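Local coordinates for FAD synthase (Thermoplasma volcanium GSS1, PDB 3GLV), which probably catalyses the transfer of the AMP portion of ATP to FMN, giving the coenzyme FAD and diphosphate, at residues A[75-78]-A[79-83]; A[96-99]-A[100-103]; A[17-20]-A[21-25]. One frame throughout, in Å; residues are numbered along the deposited sequence.

Interaction 1: residues A[75-78]-A[79-83]; sequences GDMM and KTVIE
Asp-76 stands one residue ahead of helix 77-84, and the first turn then runs on with Val-81 N bonded to Met-77 O at 3.0 Å and Ile-82 N to Met-78 O, the latter N-H almost straight (176°). The Asp-76 side chain reaches forward over this opening turn. With CG anti to the backbone N (chi1 -179°), Asp-76 OD1 accepts a capping hydrogen bond from Lys-79 N (3.3 Å), the donor lying well above the carboxylate plane. The other oxygen, OD2, lies 2.9 Å from Lys-79 CB, unusually short and perhaps imprecise in the model, where the two side chains cross nearly at right angles. Lys-79 NZ stays 5.0 Å from Asp-76 OD2, too far for a salt bridge, though the opposite charges would probably attract weakly. An alanine in place of Asp-76 would probably leave Lys-79 N without its side-chain acceptor and fray the start of the helix. On another face Met-78, bent at chi2 and chi3, brings its CE to 4.0 Å from Val-81 CB. This is a classic aspartate N-cap, here starting the helix that crosses from edge strand 68-71 to strand 88-91 in a Rossmann-like nucleotidyltransferase fold.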
# COMPACT_ATOMS: atom_id res chain seq x y z
N GLY A 75 -17.73 1.86 -18.83
CA GLY A 75 -17.39 2.79 -19.89
C GLY A 75 -18.26 4.02 -19.81
O GLY A 75 -18.77 4.49 -20.79
N ASP A 76 -18.39 4.54 -18.60
CA ASP A 76 -19.42 5.52 -18.27
C ASP A 76 -19.03 6.23 -16.98
O ASP A 76 -19.46 5.84 -15.87
CB ASP A 76 -20.75 4.79 -18.08
CG ASP A 76 -21.91 5.74 -17.76
OD1 ASP A 76 -21.71 6.99 -17.88
OD2 ASP A 76 -23.00 5.23 -17.40
N MET A 77 -18.18 7.24 -17.12
CA MET A 77 -17.60 7.91 -15.95
C MET A 77 -18.66 8.74 -15.19
O MET A 77 -18.71 8.74 -13.93
CB MET A 77 -16.48 8.82 -16.42
CG MET A 77 -15.92 9.77 -15.36
SD MET A 77 -14.82 10.96 -16.17
CE MET A 77 -16.03 12.02 -17.02
N MET A 78 -19.51 9.43 -15.94
CA MET A 78 -20.51 10.26 -15.31
C MET A 78 -21.44 9.42 -14.47
O MET A 78 -21.88 9.89 -13.46
CB MET A 78 -21.29 11.13 -16.33
CG MET A 78 -20.56 12.49 -16.68
SD MET A 78 -19.99 13.58 -15.27
CE MET A 78 -21.50 13.70 -14.29
N LYS A 79 -21.70 8.17 -14.85
CA LYS A 79 -22.48 7.31 -13.96
C LYS A 79 -21.80 7.09 -12.59
O LYS A 79 -22.47 7.09 -11.56
CB LYS A 79 -22.76 5.98 -14.59
CG LYS A 79 -23.61 5.05 -13.71
CD LYS A 79 -24.19 3.94 -14.58
CE LYS A 79 -25.01 2.94 -13.80
NZ LYS A 79 -25.37 1.77 -14.69
N THR A 80 -20.48 6.90 -12.59
CA THR A 80 -19.76 6.85 -11.33
C THR A 80 -19.89 8.17 -10.54
O THR A 80 -20.17 8.15 -9.35
CB THR A 80 -18.27 6.40 -11.52
OG1 THR A 80 -18.24 5.10 -12.13
CG2 THR A 80 -17.51 6.35 -10.17
N VAL A 81 -19.75 9.32 -11.21
CA VAL A 81 -19.79 10.56 -10.48
C VAL A 81 -21.16 10.81 -9.82
O VAL A 81 -21.24 11.23 -8.66
CB VAL A 81 -19.50 11.73 -11.39
CG1 VAL A 81 -19.80 13.00 -10.61
CG2 VAL A 81 -18.02 11.67 -11.91
N ILE A 82 -22.22 10.53 -10.58
CA ILE A 82 -23.60 10.55 -10.10
C ILE A 82 -23.83 9.59 -8.93
O ILE A 82 -24.67 9.86 -8.07
CB ILE A 82 -24.60 10.17 -11.28
CG1 ILE A 82 -24.67 11.27 -12.35
CG2 ILE A 82 -25.92 9.82 -10.82
CD1 ILE A 82 -24.84 12.63 -11.84
N GLU A 83 -23.10 8.50 -8.85
CA GLU A 83 -23.32 7.56 -7.72
C GLU A 83 -22.47 7.87 -6.49
O GLU A 83 -22.93 7.73 -5.35
CB GLU A 83 -23.06 6.16 -8.19
CG GLU A 83 -24.09 5.69 -9.27
CD GLU A 83 -23.78 4.26 -9.81
OE1 GLU A 83 -22.65 3.76 -9.58
OE2 GLU A 83 -24.68 3.65 -10.44

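Interaction 2: residues A[96-99]-A[100-103]; sequences KFDE and AELQ
Phe-97 and Glu-101 meet one helical turn apart, ring and carboxylate planes 80° from each other. Glu-101 OE1 does most of the touching: it lies 3.1 Å from Phe-97 CE2 and 3.7 Å from CZ of the same ring, an oblique van der Waals approach, while OE2 stays near the same two carbons. The ring is in reach because Phe-97 CG is anti to its backbone N (chi1 174°), which swings it forward alongside the next turn; a bend at chi2 of Glu-101 brings the acid round to meet it. The Asp-98 carboxylate, nearly coplanar with that of Glu-101, also comes near OE1. Asp-98 OD1 and Glu-101 OE1 are 4.2 Å apart, like charges that would repel somewhat, although Asp-98 OD2 is engaged by Gln-95 just before the helix. Underneath, the regular i to i+4 bonds hold the turns together, Leu-102 N to Asp-98 O at 2.9 Å among them. Glu-99 points elsewhere, its extended chain carrying OE1 to a salt bridge with Arg-117. Helix 96-109 thus turns Phe-97 and Ala-100 outward and packs with Leu-102 on Ile-89 and Ile-115, Glu-99 and Gln-103 beside it also touching Ile-115, so that it covers strands 88-91 and 114-117 as the helix of their beta-alpha-beta unit.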
# COMPACT_ATOMS: atom_id res chain seq x y z
N LYS A 96 -4.57 18.41 -18.02
CA LYS A 96 -5.36 19.64 -18.23
C LYS A 96 -6.44 19.44 -19.28
O LYS A 96 -7.48 20.13 -19.26
CB LYS A 96 -4.46 20.80 -18.66
CG LYS A 96 -3.58 21.33 -17.54
CD LYS A 96 -2.22 21.77 -18.06
CE LYS A 96 -1.21 20.60 -18.09
NZ LYS A 96 -0.34 20.47 -16.83
N PHE A 97 -6.21 18.49 -20.19
CA PHE A 97 -7.17 18.22 -21.23
C PHE A 97 -8.36 17.51 -20.62
O PHE A 97 -9.48 17.95 -20.81
CB PHE A 97 -6.56 17.38 -22.37
CG PHE A 97 -7.56 16.95 -23.41
CD1 PHE A 97 -7.95 17.83 -24.43
CD2 PHE A 97 -8.15 15.68 -23.35
CE1 PHE A 97 -8.89 17.43 -25.39
CE2 PHE A 97 -9.08 15.28 -24.32
CZ PHE A 97 -9.46 16.15 -25.32
N ASP A 98 -8.11 16.43 -19.88
CA ASP A 98 -9.19 15.75 -19.19
C ASP A 98 -9.93 16.72 -18.24
O ASP A 98 -11.14 16.64 -18.08
CB ASP A 98 -8.68 14.55 -18.39
CG ASP A 98 -8.08 13.50 -19.27
OD1 ASP A 98 -8.49 13.41 -20.43
OD2 ASP A 98 -7.17 12.77 -18.82
N GLU A 99 -9.18 17.66 -17.65
CA GLU A 99 -9.76 18.64 -16.74
C GLU A 99 -10.81 19.51 -17.44
O GLU A 99 -11.92 19.64 -16.94
CB GLU A 99 -8.68 19.51 -16.07
CG GLU A 99 -9.18 20.74 -15.32
CD GLU A 99 -8.04 21.44 -14.60
OE1 GLU A 99 -6.96 21.63 -15.16
OE2 GLU A 99 -8.18 21.78 -13.42
N ALA A 100 -10.44 20.08 -18.58
CA ALA A 100 -11.34 20.92 -19.36
C ALA A 100 -12.57 20.14 -19.83
O ALA A 100 -13.70 20.63 -19.77
CB ALA A 100 -10.60 21.52 -20.56
N GLU A 101 -12.36 18.91 -20.28
CA GLU A 101 -13.46 18.07 -20.77
C GLU A 101 -14.45 17.75 -19.65
O GLU A 101 -15.65 17.79 -19.86
CB GLU A 101 -12.88 16.76 -21.25
CG GLU A 101 -13.70 15.97 -22.22
CD GLU A 101 -12.78 15.19 -23.18
OE1 GLU A 101 -11.70 14.70 -22.74
OE2 GLU A 101 -13.10 15.08 -24.39
N LEU A 102 -13.93 17.40 -18.48
CA LEU A 102 -14.78 17.09 -17.33
C LEU A 102 -15.54 18.36 -16.87
O LEU A 102 -16.71 18.29 -16.49
CB LEU A 102 -13.97 16.50 -16.19
CG LEU A 102 -14.77 16.10 -14.94
CD1 LEU A 102 -15.84 15.03 -15.26
CD2 LEU A 102 -13.82 15.66 -13.80
N GLN A 103 -14.85 19.50 -16.92
CA GLN A 103 -15.44 20.74 -16.55
C GLN A 103 -16.64 21.08 -17.45
O GLN A 103 -17.67 21.50 -16.93
CB GLN A 103 -14.42 21.87 -16.58
CG GLN A 103 -14.96 23.14 -16.02
CD GLN A 103 -15.24 23.04 -14.53
OE1 GLN A 103 -14.37 22.69 -13.75
NE2 GLN A 103 -16.48 23.36 -14.13

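Interaction 3: residues A[17-20]-A[21-25]; sequences GHIH and YLKES. With SO4 (sulfate ion), chain C.
Glu-24 folds back along helix 16-26 onto the imidazole of His-20, one turn earlier. Its CB lies 3.3 Å from His-20 O, the same carbonyl that accepts the Glu-24 N-H in a regular helical bond. Next comes CG, set beside the backbone N by chi1 of -66°. This Glu-24 CG rests 3.2 Å from His-20 O. It also sits over one face of the ring, 3.8 Å from the His-20 centroid and 21° off the normal, a CH-pi contact shifted toward the rim. CD is farther off, 4.2 Å from His-20 CE1, and the carboxylate lies almost parallel to the ring plane. The tip then leaves the ring, and OE2 pairs with Lys-27 in a salt bridge. His-20 meanwhile gives its NE2 hydrogen to Ser-119 O and meets the ring of Tyr-121, placing it against the inferred ATP site. Tyr-21 anchors the helix from beneath, its hydroxyl bonded to Thr-8 N and Thr-90 O of the sheet, whereas Lys-23 reaches out to Glu-62 of the second subunit. At the front of the helix His-18 carries a different task. Its ND1 takes the N-H of His-15, its ring stacks on that of His-15, and the fixed imidazole presents NE2 to sulfate O3 at 3.0 Å through a rather bent bond (137°). Val-10 N and Phe-11 N bind the same sulfate. Gly-17 and His-18 complete the HxGH signature of this nucleotidyltransferase superfamily, and an anion held by a histidine N-H and two backbone N-H groups is consistent with a pocket made for a phosphate of ATP.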
# COMPACT_ATOMS: atom_id res chain seq x y z
N GLY A 17 4.29 7.30 -6.95
CA GLY A 17 3.45 8.24 -7.74
C GLY A 17 1.98 8.13 -7.38
O GLY A 17 1.26 9.15 -7.24
N HIS A 18 1.52 6.89 -7.21
CA HIS A 18 0.20 6.66 -6.81
C HIS A 18 0.03 7.23 -5.40
O HIS A 18 -0.96 7.88 -5.10
CB HIS A 18 -0.12 5.15 -6.75
CG HIS A 18 -0.14 4.48 -8.07
ND1 HIS A 18 0.52 3.29 -8.29
CD2 HIS A 18 -0.78 4.80 -9.24
CE1 HIS A 18 0.30 2.91 -9.55
NE2 HIS A 18 -0.50 3.79 -10.14
N ILE A 19 0.95 6.91 -4.50
CA ILE A 19 0.88 7.40 -3.14
C ILE A 19 0.79 8.93 -3.13
O ILE A 19 -0.00 9.50 -2.35
CB ILE A 19 2.10 6.98 -2.31
CG1 ILE A 19 2.19 5.44 -2.19
CG2 ILE A 19 2.06 7.63 -0.90
CD1 ILE A 19 0.82 4.78 -1.72
N HIS A 20 1.59 9.62 -3.95
CA HIS A 20 1.52 11.11 -3.93
C HIS A 20 0.11 11.55 -4.41
O HIS A 20 -0.49 12.42 -3.81
CB HIS A 20 2.60 11.71 -4.78
CG HIS A 20 2.49 13.20 -5.01
ND1 HIS A 20 3.00 14.13 -4.11
CD2 HIS A 20 2.10 13.91 -6.10
CE1 HIS A 20 2.83 15.35 -4.61
NE2 HIS A 20 2.30 15.24 -5.82
N TYR A 21 -0.42 10.93 -5.44
CA TYR A 21 -1.75 11.29 -5.93
C TYR A 21 -2.82 11.10 -4.87
O TYR A 21 -3.55 11.99 -4.61
CB TYR A 21 -2.09 10.51 -7.20
CG TYR A 21 -3.50 10.65 -7.75
CD1 TYR A 21 -4.00 11.84 -8.15
CD2 TYR A 21 -4.30 9.56 -7.88
CE1 TYR A 21 -5.24 11.94 -8.66
CE2 TYR A 21 -5.54 9.64 -8.38
CZ TYR A 21 -6.01 10.83 -8.76
OH TYR A 21 -7.26 10.87 -9.25
N LEU A 22 -2.85 9.93 -4.27
CA LEU A 22 -3.81 9.62 -3.25
C LEU A 22 -3.65 10.48 -1.99
O LEU A 22 -4.58 11.06 -1.54
CB LEU A 22 -3.78 8.13 -2.93
CG LEU A 22 -4.13 7.19 -4.07
CD1 LEU A 22 -4.19 5.74 -3.64
CD2 LEU A 22 -5.43 7.60 -4.68
N LYS A 23 -2.45 10.59 -1.46
CA LYS A 23 -2.18 11.36 -0.27
C LYS A 23 -2.53 12.81 -0.42
O LYS A 23 -3.12 13.42 0.51
CB LYS A 23 -0.75 11.19 0.19
CG LYS A 23 -0.40 11.94 1.42
CD LYS A 23 1.05 11.62 1.95
CE LYS A 23 1.18 10.18 2.48
NZ LYS A 23 2.50 10.10 3.18
N GLU A 24 -2.19 13.39 -1.57
CA GLU A 24 -2.48 14.81 -1.77
C GLU A 24 -4.00 14.98 -1.98
O GLU A 24 -4.55 15.95 -1.54
CB GLU A 24 -1.70 15.40 -2.94
CG GLU A 24 -0.20 15.44 -2.72
CD GLU A 24 0.20 16.22 -1.48
OE1 GLU A 24 0.03 17.45 -1.47
OE2 GLU A 24 0.67 15.61 -0.52
N SER A 25 -4.67 13.98 -2.59
CA SER A 25 -6.09 14.07 -2.76
C SER A 25 -6.75 14.08 -1.39
O SER A 25 -7.65 14.86 -1.17
CB SER A 25 -6.65 12.96 -3.65
OG SER A 25 -6.09 13.02 -4.96
S SO4 C . -2.92 4.65 -13.03
O1 SO4 C . -2.20 4.31 -14.27
O2 SO4 C . -4.33 4.78 -13.37
O3 SO4 C . -2.83 3.52 -12.08
O4 SO4 C . -2.31 5.93 -12.65

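Along the chain the order is interaction 3, interaction 1, interaction 2, each within a single helix and all inside the cytidylyltransferase-like region. Helices 16-26, 77-84 and 96-109 connect strands of one five-stranded parallel sheet, whose central strand 4-9 leads into the first of them. Interactions 1 and 2 are neighbours, with centres about 15 Å apart, and meet directly where Met-77 CE packs on Leu-102 CD1 at 3.5 Å. Interaction 3 touches neither; its centre is about 22 Å from that of interaction 1 and 19 Å from that of interaction 2. It alone holds inferred ATP-site residues and contacts the second subunit, while the other two belong to the scaffold around the sheet.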